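Local coordinates for pyruvate formate-lyase 2 (Archaeoglobus fulgidus, PDB 2F3O), which is of unsettled reaction but belongs to the glycyl radical enzymes and probably acts as a lyase, at residues N368-I373 with A397-D402; D424-I429 with Y630-N635; G658-T663 with I769-C774; G688-I693 with V720-F725. One frame throughout, in Å; residues are numbered along the deposited sequence.

Contacts 1 and 4 share a sheet whose strands run in the order 334-338, 368-373, 396-400, 722-728, 692-696. Their centres are about 9 Å apart, and they probably lie on the two sides of the barrel's antiparallel seam, where 722-728 meets 396-400. Contact 2 joins the hairpin turn 424-429 to 630-635, its centre about 10 Å from that of contact 4 and 14 Å from that of contact 1. Contact 3 lies about 12 Å from contact 4 between centres; along the chain both segments of contact 4 fall between 658-663 and 769-774. Contacts 1 and 4 also reach the loop of G752, predicted to carry the glycyl radical but unmodified here: N368 bonds to G752 O, S690 to A751 O.

Contact 1: N368-I373 with A397-D402; sequences NVHVRI and ALFFDD
A beta-alpha-beta crossover sets H370, V371, R372 and I373 beside A397 to F400, with helix 379-390 linking the two parallel strands. The backbone ladder starts with A397 N giving to V369 O and V371 N to A397 O. It goes on through F399 N to V371 O and I373 N to F399 O. D401, first residue of the following helix, adds one more rung, its N bonding I373 O at 3.0 Å.

The face bearing H370, R372, A397 and F399 is aromatic and charged. F399 brings its CZ over the centre of the H370 imidazole, 3.9 Å above the plane, but the rings meet obliquely at 57°. N368 O sits over the opposite imidazole face, and ND1 bonds to T423 OG1. R372 bends at chi3 (49°), which carries its guanidinium across the D401 carboxylate, the planes 75° apart. The grip is side-on: NE reaches OD1 at 2.8 Å on the syn side, though OD1 is tilted from the guanidinium plane; OD2 lies in that plane, 3.1 Å from NH2, which meets it from above the carboxylate.

On the other face, I373 CD1 packs between L398 CD2 (3.9 Å) and F400 CE2 (3.6 Å), covered by helices 379-390 and 704-717.

Y421 OH also bonds D401 OD1, while Y421 O accepts from R372 NH1 and L419 O from NH2, holding the guanidinium from turning; with R277 close to NH1, the buried carboxylate probably offsets a local excess of positive charge.

Contact 2: D424-I429 with Y630-N635; sequences DGCVEI and YPMTTN
Y630 holds CG between its backbone N and carbonyl carbon (chi1 66°), turning the phenol toward V427 and E428, and E428 bends sharply at chi2 (102°) to bring its carboxylate back to the ring. The two side chains cross at about a right angle, with the carboxylate plane 24° from the ring plane. E428 CD lies 3.3 Å from Y630 OH, yet the pair share no hydrogen bond. Each instead bonds to S439, E428 OE1 to its OG and Y630 OH to its carbonyl. A glycerol, probably from the crystallisation liquor, has its O1 bonded to E428 OE1 and weakly to Y630 OH.

The hairpin turn 424-429 reads DGCVEI, and its GCVE run matches the cysteine loop of glycerol dehydratase-like glycyl radical enzymes, which would place this contact beside the active site, consistent with the bound glycerol. E428 OE2 folds back onto that turn: V427 N gives to it at 2.9 Å, on the anti side and tilted out of the carboxylate plane, and C426 N adds a weak bond.

V427 slides past the tyrosine in the opposite direction and sets its CG2 3.4 Å from Y630 CD2. C426 makes an oblique sulfur-aromatic contact, its SG 5.1 Å from the centroid of the Y630 ring. The same SG also meets SD of M632, whose chain bends at chi2 and chi3 to bring the thioether there. M632 occupies a type II' turn from P631 to T634, where P631 O accepts both T634 N and T634 OG1 (2.7 Å) as helix 634-640 begins.

Contact 3: G658-T663 with I769-C774; sequences GVSPST and IRRISC
R771 presents its guanidinium edge-on to the loop 658-663 and grips the carbonyl of P661 end-on with NH1 and NH2. Both nitrogens lie 2.9 Å from P661 O and in the carbonyl plane, and that oxygen sits within 5° of the guanidinium plane, so the two groups are nearly coplanar. NH1 has a second acceptor close to the guanidinium plane, T663 OG1, at 3.1 Å. The arginine chain bends at chi3 (64°), and chi4 (89°) then turns the guanidinium to bring its edge to the loop.

T663 stands at about a right angle to both arginines. Its hydroxyl faces the R771 head and also bonds E767 OE2, which fixes the rotation of the threonine. The methyl takes the aliphatic side: T663 CG2 is 3.8 Å from R770 CB, whose guanidinium leads away, and lies at the same 3.8 Å from R771 CG. Earlier in the loop, S660 CB touches R771 NH2 at 3.4 Å, leaving the serine hydroxyl to bond T692 N.

A leucine in place of R771 has no side-chain N-H to offer, and would probably leave the P661 carbonyl without these two donors, T663 OG1 short of one partner and the loop less firmly tied to the C-terminal tail.

The contact thus joins the end of helix 762-770 to the loop ahead of helix 670-677, against which P661 packs through V673. R771 rests on N694 of strand 692-696, S773 bonds that strand by its backbone, and the side chains of I769 and I772 pack against helix 730-738.

Contact 4: G688-I693 with V720-F725; sequences GASLTI and VMHVQF
L691 N donates to H722 ND1 at 3.1 Å, almost exactly in the imidazole plane; here a side chain, not a backbone carbonyl, accepts, just before the ladder begins. The regular parallel bonds follow: Q724 N bonds L691 O at 2.9 Å, and I693 N bonds Q724 O at 2.8 Å in a nearly straight line (178°). A side-chain bond runs beside this ladder. Q724, with CG between its backbone N and carbonyl carbon (chi1 61°) and the rest of the chain extended, crosses to T692 and gives an N-H from NE2 to OG1 at 3.0 Å. Its OE1 accepts from R749 NE, which settles how the amide is flipped.

A leucine at H722 would probably leave the L691 N-H without its acceptor and open a gap beside F399 of the neighbouring strand.

On the opposite face, L691 and V723 lie side by side, CD2 to CG2 at 3.9 Å, with V720 CG2 also against L691 CD2. I693 runs alongside F725, its CB 3.7 Å from CD2 of the ring. At the far end M721 SD rests 3.8 Å from G688 CA.

Strands 692-696 and 722-728, with helix 704-717 between them in sequence, form a parallel beta-alpha-beta unit, consistent with one half of the ten-stranded barrel of glycyl radical enzymes, next to the seam where 722-728 runs antiparallel to 396-400; S690 OG, bonded to A751 O, faces the predicted radical loop.

Contact 1: N368-I373 with A397-D402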
loop_
_atom_site.group_PDB
_atom_site.type_symbol
_atom_site.label_atom_id
_atom_site.label_comp_id
_atom_site.label_asym_id
_atom_site.label_seq_id
_atom_site.Cartn_x
_atom_site.Cartn_y
_atom_site.Cartn_z
ATOM N N ASN A 368 -11.974 -36.706 -15.268
ATOM C CA ASN A 368 -11.173 -36.386 -16.413
ATOM C C ASN A 368 -9.761 -36.627 -15.997
ATOM O O ASN A 368 -9.202 -35.826 -15.271
ATOM C CB ASN A 368 -11.352 -34.935 -16.827
ATOM C CG ASN A 368 -11.034 -34.726 -18.282
ATOM O OD1 ASN A 368 -10.400 -35.565 -18.907
ATOM N ND2 ASN A 368 -11.483 -33.613 -18.834
ATOM N N VAL A 369 -9.175 -37.736 -16.423
ATOM C CA VAL A 369 -7.813 -38.027 -15.973
ATOM C C VAL A 369 -6.689 -37.425 -16.825
ATOM O O VAL A 369 -6.602 -37.628 -18.043
ATOM C CB VAL A 369 -7.635 -39.487 -15.531
ATOM C CG1 VAL A 369 -8.887 -40.264 -15.856
ATOM C CG2 VAL A 369 -6.364 -40.100 -16.069
ATOM N N HIS A 370 -5.838 -36.666 -16.147
ATOM C CA HIS A 370 -4.827 -35.874 -16.798
ATOM C C HIS A 370 -3.462 -36.338 -16.394
ATOM O O HIS A 370 -3.129 -36.361 -15.214
ATOM C CB HIS A 370 -4.993 -34.433 -16.395
ATOM C CG HIS A 370 -6.255 -33.814 -16.894
ATOM N ND1 HIS A 370 -6.797 -32.680 -16.336
ATOM C CD2 HIS A 370 -7.082 -34.167 -17.903
ATOM C CE1 HIS A 370 -7.895 -32.351 -16.985
ATOM N NE2 HIS A 370 -8.095 -33.241 -17.938
ATOM N N VAL A 371 -2.667 -36.728 -17.378
ATOM C CA VAL A 371 -1.369 -37.320 -17.093
ATOM C C VAL A 371 -0.268 -36.371 -17.526
ATOM O O VAL A 371 -0.131 -36.062 -18.705
ATOM C CB VAL A 371 -1.180 -38.682 -17.797
ATOM C CG1 VAL A 371 -0.015 -39.422 -17.195
ATOM C CG2 VAL A 371 -2.427 -39.529 -17.689
ATOM N N ARG A 372 0.500 -35.899 -16.551
ATOM C CA ARG A 372 1.691 -35.116 -16.817
ATOM C C ARG A 372 2.864 -36.040 -17.169
ATOM O O ARG A 372 3.203 -36.975 -16.424
ATOM C CB ARG A 372 2.052 -34.263 -15.599
ATOM C CG ARG A 372 1.215 -33.013 -15.380
ATOM C CD ARG A 372 1.692 -32.246 -14.130
ATOM N NE ARG A 372 3.139 -32.048 -14.121
ATOM C CZ ARG A 372 3.806 -31.337 -13.215
ATOM N NH1 ARG A 372 3.145 -30.719 -12.250
ATOM N NH2 ARG A 372 5.129 -31.222 -13.289
ATOM N N ILE A 373 3.470 -35.793 -18.324
ATOM C CA ILE A 373 4.701 -36.473 -18.677
ATOM C C ILE A 373 5.738 -35.467 -19.117
ATOM O O ILE A 373 5.408 -34.335 -19.514
ATOM C CB ILE A 373 4.506 -37.481 -19.806
ATOM C CG1 ILE A 373 3.722 -36.868 -20.942
ATOM C CG2 ILE A 373 3.759 -38.711 -19.326
ATOM C CD1 ILE A 373 3.329 -37.899 -21.942
ATOM N N ALA A 397 -5.667 -37.775 -20.976
ATOM C CA ALA A 397 -5.108 -36.628 -21.677
ATOM C C ALA A 397 -3.670 -36.494 -21.257
ATOM O O ALA A 397 -3.333 -36.734 -20.096
ATOM C CB ALA A 397 -5.852 -35.385 -21.357
ATOM N N LEU A 398 -2.821 -36.114 -22.200
ATOM C CA LEU A 398 -1.394 -36.031 -21.938
ATOM C C LEU A 398 -0.930 -34.588 -21.899
ATOM O O LEU A 398 -1.218 -33.813 -22.803
ATOM C CB LEU A 398 -0.624 -36.829 -22.992
ATOM C CG LEU A 398 -0.893 -38.335 -22.912
ATOM C CD1 LEU A 398 -0.233 -39.042 -24.057
ATOM C CD2 LEU A 398 -0.398 -38.896 -21.584
ATOM N N PHE A 399 -0.217 -34.232 -20.841
ATOM C CA PHE A 399 0.239 -32.862 -20.642
ATOM C C PHE A 399 1.759 -32.836 -20.573
ATOM O O PHE A 399 2.374 -33.555 -19.778
ATOM C CB PHE A 399 -0.352 -32.299 -19.353
ATOM C CG PHE A 399 -1.830 -32.019 -19.428
ATOM C CD1 PHE A 399 -2.756 -33.031 -19.276
ATOM C CD2 PHE A 399 -2.289 -30.733 -19.632
ATOM C CE1 PHE A 399 -4.100 -32.758 -19.359
ATOM C CE2 PHE A 399 -3.632 -30.462 -19.698
ATOM C CZ PHE A 399 -4.538 -31.472 -19.558
ATOM N N PHE A 400 2.374 -32.007 -21.407
ATOM C CA PHE A 400 3.829 -32.009 -21.530
ATOM C C PHE A 400 4.450 -30.909 -20.688
ATOM O O PHE A 400 4.226 -29.731 -20.953
ATOM C CB PHE A 400 4.223 -31.939 -23.009
ATOM C CG PHE A 400 3.713 -33.119 -23.811
ATOM C CD1 PHE A 400 2.528 -33.039 -24.528
ATOM C CD2 PHE A 400 4.389 -34.336 -23.791
ATOM C CE1 PHE A 400 2.039 -34.136 -25.226
ATOM C CE2 PHE A 400 3.899 -35.437 -24.499
ATOM C CZ PHE A 400 2.724 -35.333 -25.213
ATOM N N ASP A 401 5.203 -31.314 -19.664
ATOM C CA ASP A 401 5.703 -30.404 -18.626
ATOM C C ASP A 401 6.510 -29.211 -19.125
ATOM O O ASP A 401 6.306 -28.091 -18.686
ATOM C CB ASP A 401 6.550 -31.164 -17.611
ATOM C CG ASP A 401 5.723 -31.867 -16.584
ATOM O OD1 ASP A 401 4.496 -31.659 -16.577
ATOM O OD2 ASP A 401 6.297 -32.615 -15.774
ATOM N N ASP A 402 7.434 -29.479 -20.031
ATOM C CA ASP A 402 8.229 -28.458 -20.682
ATOM C C ASP A 402 7.421 -27.246 -21.182
ATOM O O ASP A 402 7.726 -26.126 -20.805
ATOM C CB ASP A 402 8.974 -29.095 -21.846
ATOM C CG ASP A 402 10.140 -28.268 -22.306
ATOM O OD1 ASP A 402 11.249 -28.562 -21.802
ATOM O OD2 ASP A 402 9.947 -27.336 -23.146
#

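Contact 2: D424-I429 with Y630-N635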
loop_
_atom_site.group_PDB
_atom_site.type_symbol
_atom_site.label_atom_id
_atom_site.label_comp_id
_atom_site.label_asym_id
_atom_site.label_seq_id
_atom_site.Cartn_x
_atom_site.Cartn_y
_atom_site.Cartn_z
ATOM N N ASP A 424 -6.994 -28.710 -14.382
ATOM C CA ASP A 424 -8.410 -28.811 -14.030
ATOM C C ASP A 424 -9.261 -28.687 -15.307
ATOM O O ASP A 424 -8.807 -28.125 -16.327
ATOM C CB ASP A 424 -8.827 -27.735 -13.020
ATOM C CG ASP A 424 -8.623 -26.311 -13.554
ATOM O OD1 ASP A 424 -7.480 -25.809 -13.473
ATOM O OD2 ASP A 424 -9.606 -25.694 -14.033
ATOM N N GLY A 425 -10.485 -29.203 -15.241
ATOM C CA GLY A 425 -11.390 -29.154 -16.381
ATOM C C GLY A 425 -10.998 -30.048 -17.543
ATOM O O GLY A 425 -10.768 -31.233 -17.358
ATOM N N CYS A 426 -10.929 -29.481 -18.742
ATOM C CA CYS A 426 -10.391 -30.188 -19.882
ATOM C C CYS A 426 -8.871 -30.179 -19.939
ATOM O O CYS A 426 -8.211 -31.219 -19.772
ATOM C CB CYS A 426 -10.857 -29.530 -21.153
ATOM S SG CYS A 426 -12.578 -29.291 -21.210
ATOM N N VAL A 427 -8.323 -29.006 -20.264
ATOM C CA VAL A 427 -6.895 -28.875 -20.591
ATOM C C VAL A 427 -6.195 -27.741 -19.843
ATOM O O VAL A 427 -5.003 -27.499 -20.054
ATOM C CB VAL A 427 -6.660 -28.651 -22.123
ATOM C CG1 VAL A 427 -7.340 -29.715 -22.937
ATOM C CG2 VAL A 427 -7.144 -27.278 -22.562
ATOM N N GLU A 428 -6.944 -27.050 -18.982
ATOM C CA GLU A 428 -6.458 -25.879 -18.243
ATOM C C GLU A 428 -5.399 -26.183 -17.186
ATOM O O GLU A 428 -5.525 -27.141 -16.421
ATOM C CB GLU A 428 -7.627 -25.170 -17.596
ATOM C CG GLU A 428 -8.755 -24.910 -18.567
ATOM C CD GLU A 428 -9.896 -25.896 -18.416
ATOM O OE1 GLU A 428 -10.716 -25.728 -17.497
ATOM O OE2 GLU A 428 -9.973 -26.850 -19.213
ATOM N N ILE A 429 -4.353 -25.358 -17.163
ATOM C CA ILE A 429 -3.240 -25.533 -16.236
ATOM C C ILE A 429 -3.133 -24.342 -15.287
ATOM O O ILE A 429 -3.558 -23.221 -15.613
ATOM C CB ILE A 429 -1.913 -25.739 -16.968
ATOM C CG1 ILE A 429 -1.659 -24.608 -17.959
ATOM C CG2 ILE A 429 -1.914 -27.062 -17.699
ATOM C CD1 ILE A 429 -0.218 -24.523 -18.364
ATOM N N TYR A 630 -9.096 -23.883 -26.446
ATOM C CA TYR A 630 -9.812 -25.138 -26.445
ATOM C C TYR A 630 -11.271 -24.824 -26.669
ATOM O O TYR A 630 -11.720 -23.753 -26.280
ATOM C CB TYR A 630 -9.559 -25.947 -25.153
ATOM C CG TYR A 630 -10.077 -25.364 -23.875
ATOM C CD1 TYR A 630 -11.388 -25.590 -23.455
ATOM C CD2 TYR A 630 -9.245 -24.619 -23.066
ATOM C CE1 TYR A 630 -11.858 -25.049 -22.289
ATOM C CE2 TYR A 630 -9.691 -24.097 -21.886
ATOM C CZ TYR A 630 -11.001 -24.294 -21.508
ATOM O OH TYR A 630 -11.437 -23.755 -20.328
ATOM N N PRO A 631 -12.010 -25.737 -27.320
ATOM C CA PRO A 631 -13.324 -25.348 -27.780
ATOM C C PRO A 631 -14.555 -25.674 -26.952
ATOM O O PRO A 631 -15.569 -25.013 -27.163
ATOM C CB PRO A 631 -13.439 -26.117 -29.091
ATOM C CG PRO A 631 -12.673 -27.346 -28.854
ATOM C CD PRO A 631 -11.665 -27.092 -27.784
ATOM N N MET A 632 -14.487 -26.656 -26.049
ATOM C CA MET A 632 -15.679 -27.435 -25.628
ATOM C C MET A 632 -16.376 -27.932 -26.886
ATOM O O MET A 632 -15.720 -28.494 -27.749
ATOM C CB MET A 632 -16.644 -26.670 -24.703
ATOM C CG MET A 632 -16.028 -26.211 -23.377
ATOM S SD MET A 632 -15.047 -27.453 -22.509
ATOM C CE MET A 632 -16.291 -28.676 -22.093
ATOM N N THR A 633 -17.677 -27.716 -27.027
ATOM C CA THR A 633 -18.257 -27.900 -28.358
ATOM C C THR A 633 -18.754 -26.582 -28.924
ATOM O O THR A 633 -19.644 -26.573 -29.764
ATOM C CB THR A 633 -19.368 -29.014 -28.467
ATOM O OG1 THR A 633 -20.565 -28.610 -27.801
ATOM C CG2 THR A 633 -18.900 -30.340 -27.901
ATOM N N THR A 634 -18.167 -25.470 -28.476
ATOM C CA THR A 634 -18.568 -24.156 -28.981
ATOM C C THR A 634 -18.030 -23.895 -30.375
ATOM O O THR A 634 -18.475 -22.964 -31.026
ATOM C CB THR A 634 -18.109 -22.967 -28.098
ATOM O OG1 THR A 634 -16.696 -22.775 -28.242
ATOM C CG2 THR A 634 -18.468 -23.169 -26.632
ATOM N N ASN A 635 -17.072 -24.701 -30.831
ATOM C CA ASN A 635 -16.624 -24.598 -32.215
ATOM C C ASN A 635 -17.754 -24.969 -33.151
ATOM O O ASN A 635 -17.873 -24.393 -34.239
ATOM C CB ASN A 635 -15.408 -25.463 -32.500
ATOM C CG ASN A 635 -15.724 -26.922 -32.474
ATOM O OD1 ASN A 635 -16.377 -27.407 -31.552
ATOM N ND2 ASN A 635 -15.276 -27.642 -33.487
#

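Contact 3: G658-T663 with I769-C774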
loop_
_atom_site.group_PDB
_atom_site.type_symbol
_atom_site.label_atom_id
_atom_site.label_comp_id
_atom_site.label_asym_id
_atom_site.label_seq_id
_atom_site.Cartn_x
_atom_site.Cartn_y
_atom_site.Cartn_z
ATOM N N GLY A 658 -9.989 -26.431 -30.886
ATOM C CA GLY A 658 -8.753 -26.262 -30.135
ATOM C C GLY A 658 -7.623 -25.884 -31.059
ATOM O O GLY A 658 -7.767 -25.014 -31.917
ATOM N N VAL A 659 -6.499 -26.568 -30.905
ATOM C CA VAL A 659 -5.374 -26.363 -31.796
ATOM C C VAL A 659 -5.332 -27.477 -32.834
ATOM O O VAL A 659 -4.301 -27.714 -33.470
ATOM C CB VAL A 659 -4.044 -26.246 -31.027
ATOM C CG1 VAL A 659 -4.056 -24.985 -30.207
ATOM C CG2 VAL A 659 -3.820 -27.439 -30.130
ATOM N N SER A 660 -6.465 -28.156 -33.003
ATOM C CA SER A 660 -6.572 -29.220 -33.984
ATOM C C SER A 660 -7.119 -28.640 -35.293
ATOM O O SER A 660 -7.986 -27.762 -35.266
ATOM C CB SER A 660 -7.454 -30.360 -33.453
ATOM O OG SER A 660 -7.084 -30.765 -32.143
ATOM N N PRO A 661 -6.590 -29.108 -36.444
ATOM C CA PRO A 661 -6.947 -28.649 -37.787
ATOM C C PRO A 661 -8.409 -28.818 -38.130
ATOM O O PRO A 661 -9.117 -29.571 -37.458
ATOM C CB PRO A 661 -6.118 -29.555 -38.701
ATOM C CG PRO A 661 -5.661 -30.676 -37.867
ATOM C CD PRO A 661 -5.522 -30.122 -36.502
ATOM N N SER A 662 -8.854 -28.129 -39.178
ATOM C CA SER A 662 -10.234 -28.268 -39.629
ATOM C C SER A 662 -10.580 -29.710 -40.053
ATOM O O SER A 662 -9.693 -30.534 -40.346
ATOM C CB SER A 662 -10.533 -27.274 -40.748
ATOM O OG SER A 662 -10.708 -25.971 -40.231
ATOM N N THR A 663 -11.866 -30.023 -40.044
ATOM C CA THR A 663 -12.302 -31.366 -40.359
ATOM C C THR A 663 -11.991 -31.718 -41.819
ATOM O O THR A 663 -12.406 -31.021 -42.749
ATOM C CB THR A 663 -13.791 -31.521 -40.043
ATOM O OG1 THR A 663 -13.988 -31.299 -38.645
ATOM C CG2 THR A 663 -14.284 -32.903 -40.400
ATOM N N ILE A 769 -16.833 -38.692 -36.154
ATOM C CA ILE A 769 -16.741 -39.712 -37.200
ATOM C C ILE A 769 -15.856 -39.253 -38.366
ATOM O O ILE A 769 -14.930 -39.969 -38.746
ATOM C CB ILE A 769 -18.141 -40.202 -37.662
ATOM C CG1 ILE A 769 -18.717 -41.186 -36.633
ATOM C CG2 ILE A 769 -18.067 -40.903 -39.015
ATOM C CD1 ILE A 769 -20.214 -41.388 -36.734
ATOM N N ARG A 770 -16.090 -38.042 -38.873
ATOM C CA ARG A 770 -15.308 -37.514 -39.997
ATOM C C ARG A 770 -13.845 -37.170 -39.717
ATOM O O ARG A 770 -13.066 -36.990 -40.647
ATOM C CB ARG A 770 -15.988 -36.297 -40.597
ATOM C CG ARG A 770 -17.211 -36.631 -41.388
ATOM C CD ARG A 770 -17.742 -35.403 -42.069
ATOM N NE ARG A 770 -19.198 -35.434 -42.119
ATOM C CZ ARG A 770 -19.935 -34.568 -42.803
ATOM N NH1 ARG A 770 -19.343 -33.610 -43.507
ATOM N NH2 ARG A 770 -21.261 -34.660 -42.791
ATOM N N ARG A 771 -13.465 -37.072 -38.449
ATOM C CA ARG A 771 -12.093 -36.695 -38.096
ATOM C C ARG A 771 -11.180 -37.900 -37.835
ATOM O O ARG A 771 -10.014 -37.742 -37.465
ATOM C CB ARG A 771 -12.102 -35.735 -36.901
ATOM C CG ARG A 771 -12.788 -34.408 -37.203
ATOM C CD ARG A 771 -12.830 -33.494 -35.994
ATOM N NE ARG A 771 -11.477 -33.132 -35.611
ATOM C CZ ARG A 771 -10.828 -32.078 -36.088
ATOM N NH1 ARG A 771 -11.421 -31.256 -36.947
ATOM N NH2 ARG A 771 -9.586 -31.848 -35.697
ATOM N N ILE A 772 -11.725 -39.099 -38.030
ATOM C CA ILE A 772 -10.970 -40.335 -37.881
ATOM C C ILE A 772 -9.954 -40.429 -39.006
ATOM O O ILE A 772 -10.299 -40.421 -40.188
ATOM C CB ILE A 772 -11.898 -41.561 -37.891
ATOM C CG1 ILE A 772 -12.835 -41.519 -36.686
ATOM C CG2 ILE A 772 -11.099 -42.837 -37.853
ATOM C CD1 ILE A 772 -13.996 -42.497 -36.754
ATOM N N SER A 773 -8.689 -40.483 -38.618
ATOM C CA SER A 773 -7.592 -40.391 -39.558
ATOM C C SER A 773 -6.969 -41.760 -39.814
ATOM O O SER A 773 -7.028 -42.649 -38.960
ATOM C CB SER A 773 -6.556 -39.394 -39.026
ATOM O OG SER A 773 -5.380 -39.342 -39.810
ATOM N N CYS A 774 -6.387 -41.913 -41.009
ATOM C CA CYS A 774 -5.690 -43.142 -41.442
ATOM C C CYS A 774 -4.194 -42.985 -41.746
ATOM O O CYS A 774 -3.415 -43.909 -41.492
ATOM C CB CYS A 774 -6.374 -43.736 -42.663
ATOM S SG CYS A 774 -8.002 -44.316 -42.261
#

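Contact 4: G688-I693 with V720-F725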
loop_
_atom_site.group_PDB
_atom_site.type_symbol
_atom_site.label_atom_id
_atom_site.label_comp_id
_atom_site.label_asym_id
_atom_site.label_seq_id
_atom_site.Cartn_x
_atom_site.Cartn_y
_atom_site.Cartn_z
ATOM N N GLY A 688 -3.923 -23.305 -21.225
ATOM C CA GLY A 688 -3.999 -24.631 -21.856
ATOM C C GLY A 688 -4.386 -24.662 -23.326
ATOM O O GLY A 688 -4.915 -23.688 -23.861
ATOM N N ALA A 689 -4.123 -25.791 -23.977
ATOM C CA ALA A 689 -4.517 -25.984 -25.376
ATOM C C ALA A 689 -5.079 -27.370 -25.553
ATOM O O ALA A 689 -4.662 -28.291 -24.872
ATOM C CB ALA A 689 -3.349 -25.798 -26.299
ATOM N N SER A 690 -6.031 -27.522 -26.462
ATOM C CA SER A 690 -6.581 -28.841 -26.739
ATOM C C SER A 690 -6.224 -29.352 -28.130
ATOM O O SER A 690 -6.683 -28.805 -29.136
ATOM C CB SER A 690 -8.090 -28.837 -26.579
ATOM O OG SER A 690 -8.665 -29.968 -27.196
ATOM N N LEU A 691 -5.405 -30.399 -28.167
ATOM C CA LEU A 691 -5.125 -31.132 -29.393
ATOM C C LEU A 691 -5.697 -32.552 -29.308
ATOM O O LEU A 691 -5.275 -33.343 -28.455
ATOM C CB LEU A 691 -3.624 -31.182 -29.663
ATOM C CG LEU A 691 -3.177 -32.043 -30.836
ATOM C CD1 LEU A 691 -3.756 -31.497 -32.131
ATOM C CD2 LEU A 691 -1.659 -32.124 -30.888
ATOM N N THR A 692 -6.649 -32.870 -30.189
ATOM C CA THR A 692 -7.236 -34.211 -30.239
ATOM C C THR A 692 -6.830 -34.959 -31.492
ATOM O O THR A 692 -7.045 -34.469 -32.600
ATOM C CB THR A 692 -8.735 -34.129 -30.288
ATOM O OG1 THR A 692 -9.171 -33.118 -29.382
ATOM C CG2 THR A 692 -9.348 -35.464 -29.928
ATOM N N ILE A 693 -6.267 -36.149 -31.327
ATOM C CA ILE A 693 -5.863 -36.968 -32.472
ATOM C C ILE A 693 -6.736 -38.223 -32.616
ATOM O O ILE A 693 -6.715 -39.106 -31.766
ATOM C CB ILE A 693 -4.354 -37.312 -32.395
ATOM C CG1 ILE A 693 -3.531 -36.064 -32.696
ATOM C CG2 ILE A 693 -3.979 -38.410 -33.380
ATOM C CD1 ILE A 693 -3.982 -35.374 -33.960
ATOM N N VAL A 720 4.722 -29.963 -27.859
ATOM C CA VAL A 720 3.327 -29.577 -27.868
ATOM C C VAL A 720 2.899 -29.483 -26.385
ATOM O O VAL A 720 3.626 -29.951 -25.510
ATOM C CB VAL A 720 2.526 -30.571 -28.745
ATOM C CG1 VAL A 720 1.836 -31.650 -27.918
ATOM C CG2 VAL A 720 1.561 -29.848 -29.622
ATOM N N MET A 721 1.781 -28.835 -26.078
ATOM C CA MET A 721 1.396 -28.711 -24.672
ATOM C C MET A 721 0.561 -29.899 -24.249
ATOM O O MET A 721 0.813 -30.528 -23.221
ATOM C CB MET A 721 0.614 -27.419 -24.413
ATOM C CG MET A 721 0.282 -27.192 -22.935
ATOM S SD MET A 721 -0.374 -25.551 -22.548
ATOM C CE MET A 721 1.060 -24.526 -22.799
ATOM N N HIS A 722 -0.436 -30.214 -25.057
ATOM C CA HIS A 722 -1.380 -31.239 -24.690
ATOM C C HIS A 722 -1.735 -32.084 -25.904
ATOM O O HIS A 722 -1.836 -31.565 -27.003
ATOM C CB HIS A 722 -2.595 -30.570 -24.038
ATOM C CG HIS A 722 -3.885 -31.319 -24.176
ATOM N ND1 HIS A 722 -4.685 -31.225 -25.294
ATOM C CD2 HIS A 722 -4.547 -32.120 -23.308
ATOM C CE1 HIS A 722 -5.766 -31.966 -25.127
ATOM N NE2 HIS A 722 -5.708 -32.519 -23.930
ATOM N N VAL A 723 -1.882 -33.389 -25.711
ATOM C CA VAL A 723 -2.389 -34.252 -26.759
ATOM C C VAL A 723 -3.342 -35.250 -26.133
ATOM O O VAL A 723 -3.162 -35.644 -24.977
ATOM C CB VAL A 723 -1.238 -34.963 -27.542
ATOM C CG1 VAL A 723 -0.618 -36.124 -26.758
ATOM C CG2 VAL A 723 -1.722 -35.436 -28.902
ATOM N N GLN A 724 -4.384 -35.623 -26.867
ATOM C CA GLN A 724 -5.252 -36.708 -26.444
ATOM C C GLN A 724 -5.673 -37.543 -27.640
ATOM O O GLN A 724 -5.811 -37.043 -28.762
ATOM C CB GLN A 724 -6.478 -36.176 -25.712
ATOM C CG GLN A 724 -7.327 -35.278 -26.557
ATOM C CD GLN A 724 -8.574 -34.862 -25.862
ATOM O OE1 GLN A 724 -8.700 -34.990 -24.642
ATOM N NE2 GLN A 724 -9.523 -34.353 -26.629
ATOM N N PHE A 725 -5.886 -38.828 -27.389
ATOM C CA PHE A 725 -6.142 -39.768 -28.463
ATOM C C PHE A 725 -7.493 -40.449 -28.437
ATOM O O PHE A 725 -8.058 -40.730 -27.387
ATOM C CB PHE A 725 -5.095 -40.852 -28.425
ATOM C CG PHE A 725 -3.716 -40.382 -28.765
ATOM C CD1 PHE A 725 -2.730 -40.320 -27.783
ATOM C CD2 PHE A 725 -3.395 -40.025 -30.075
ATOM C CE1 PHE A 725 -1.449 -39.907 -28.096
ATOM C CE2 PHE A 725 -2.122 -39.601 -30.400
ATOM C CZ PHE A 725 -1.140 -39.546 -29.411
#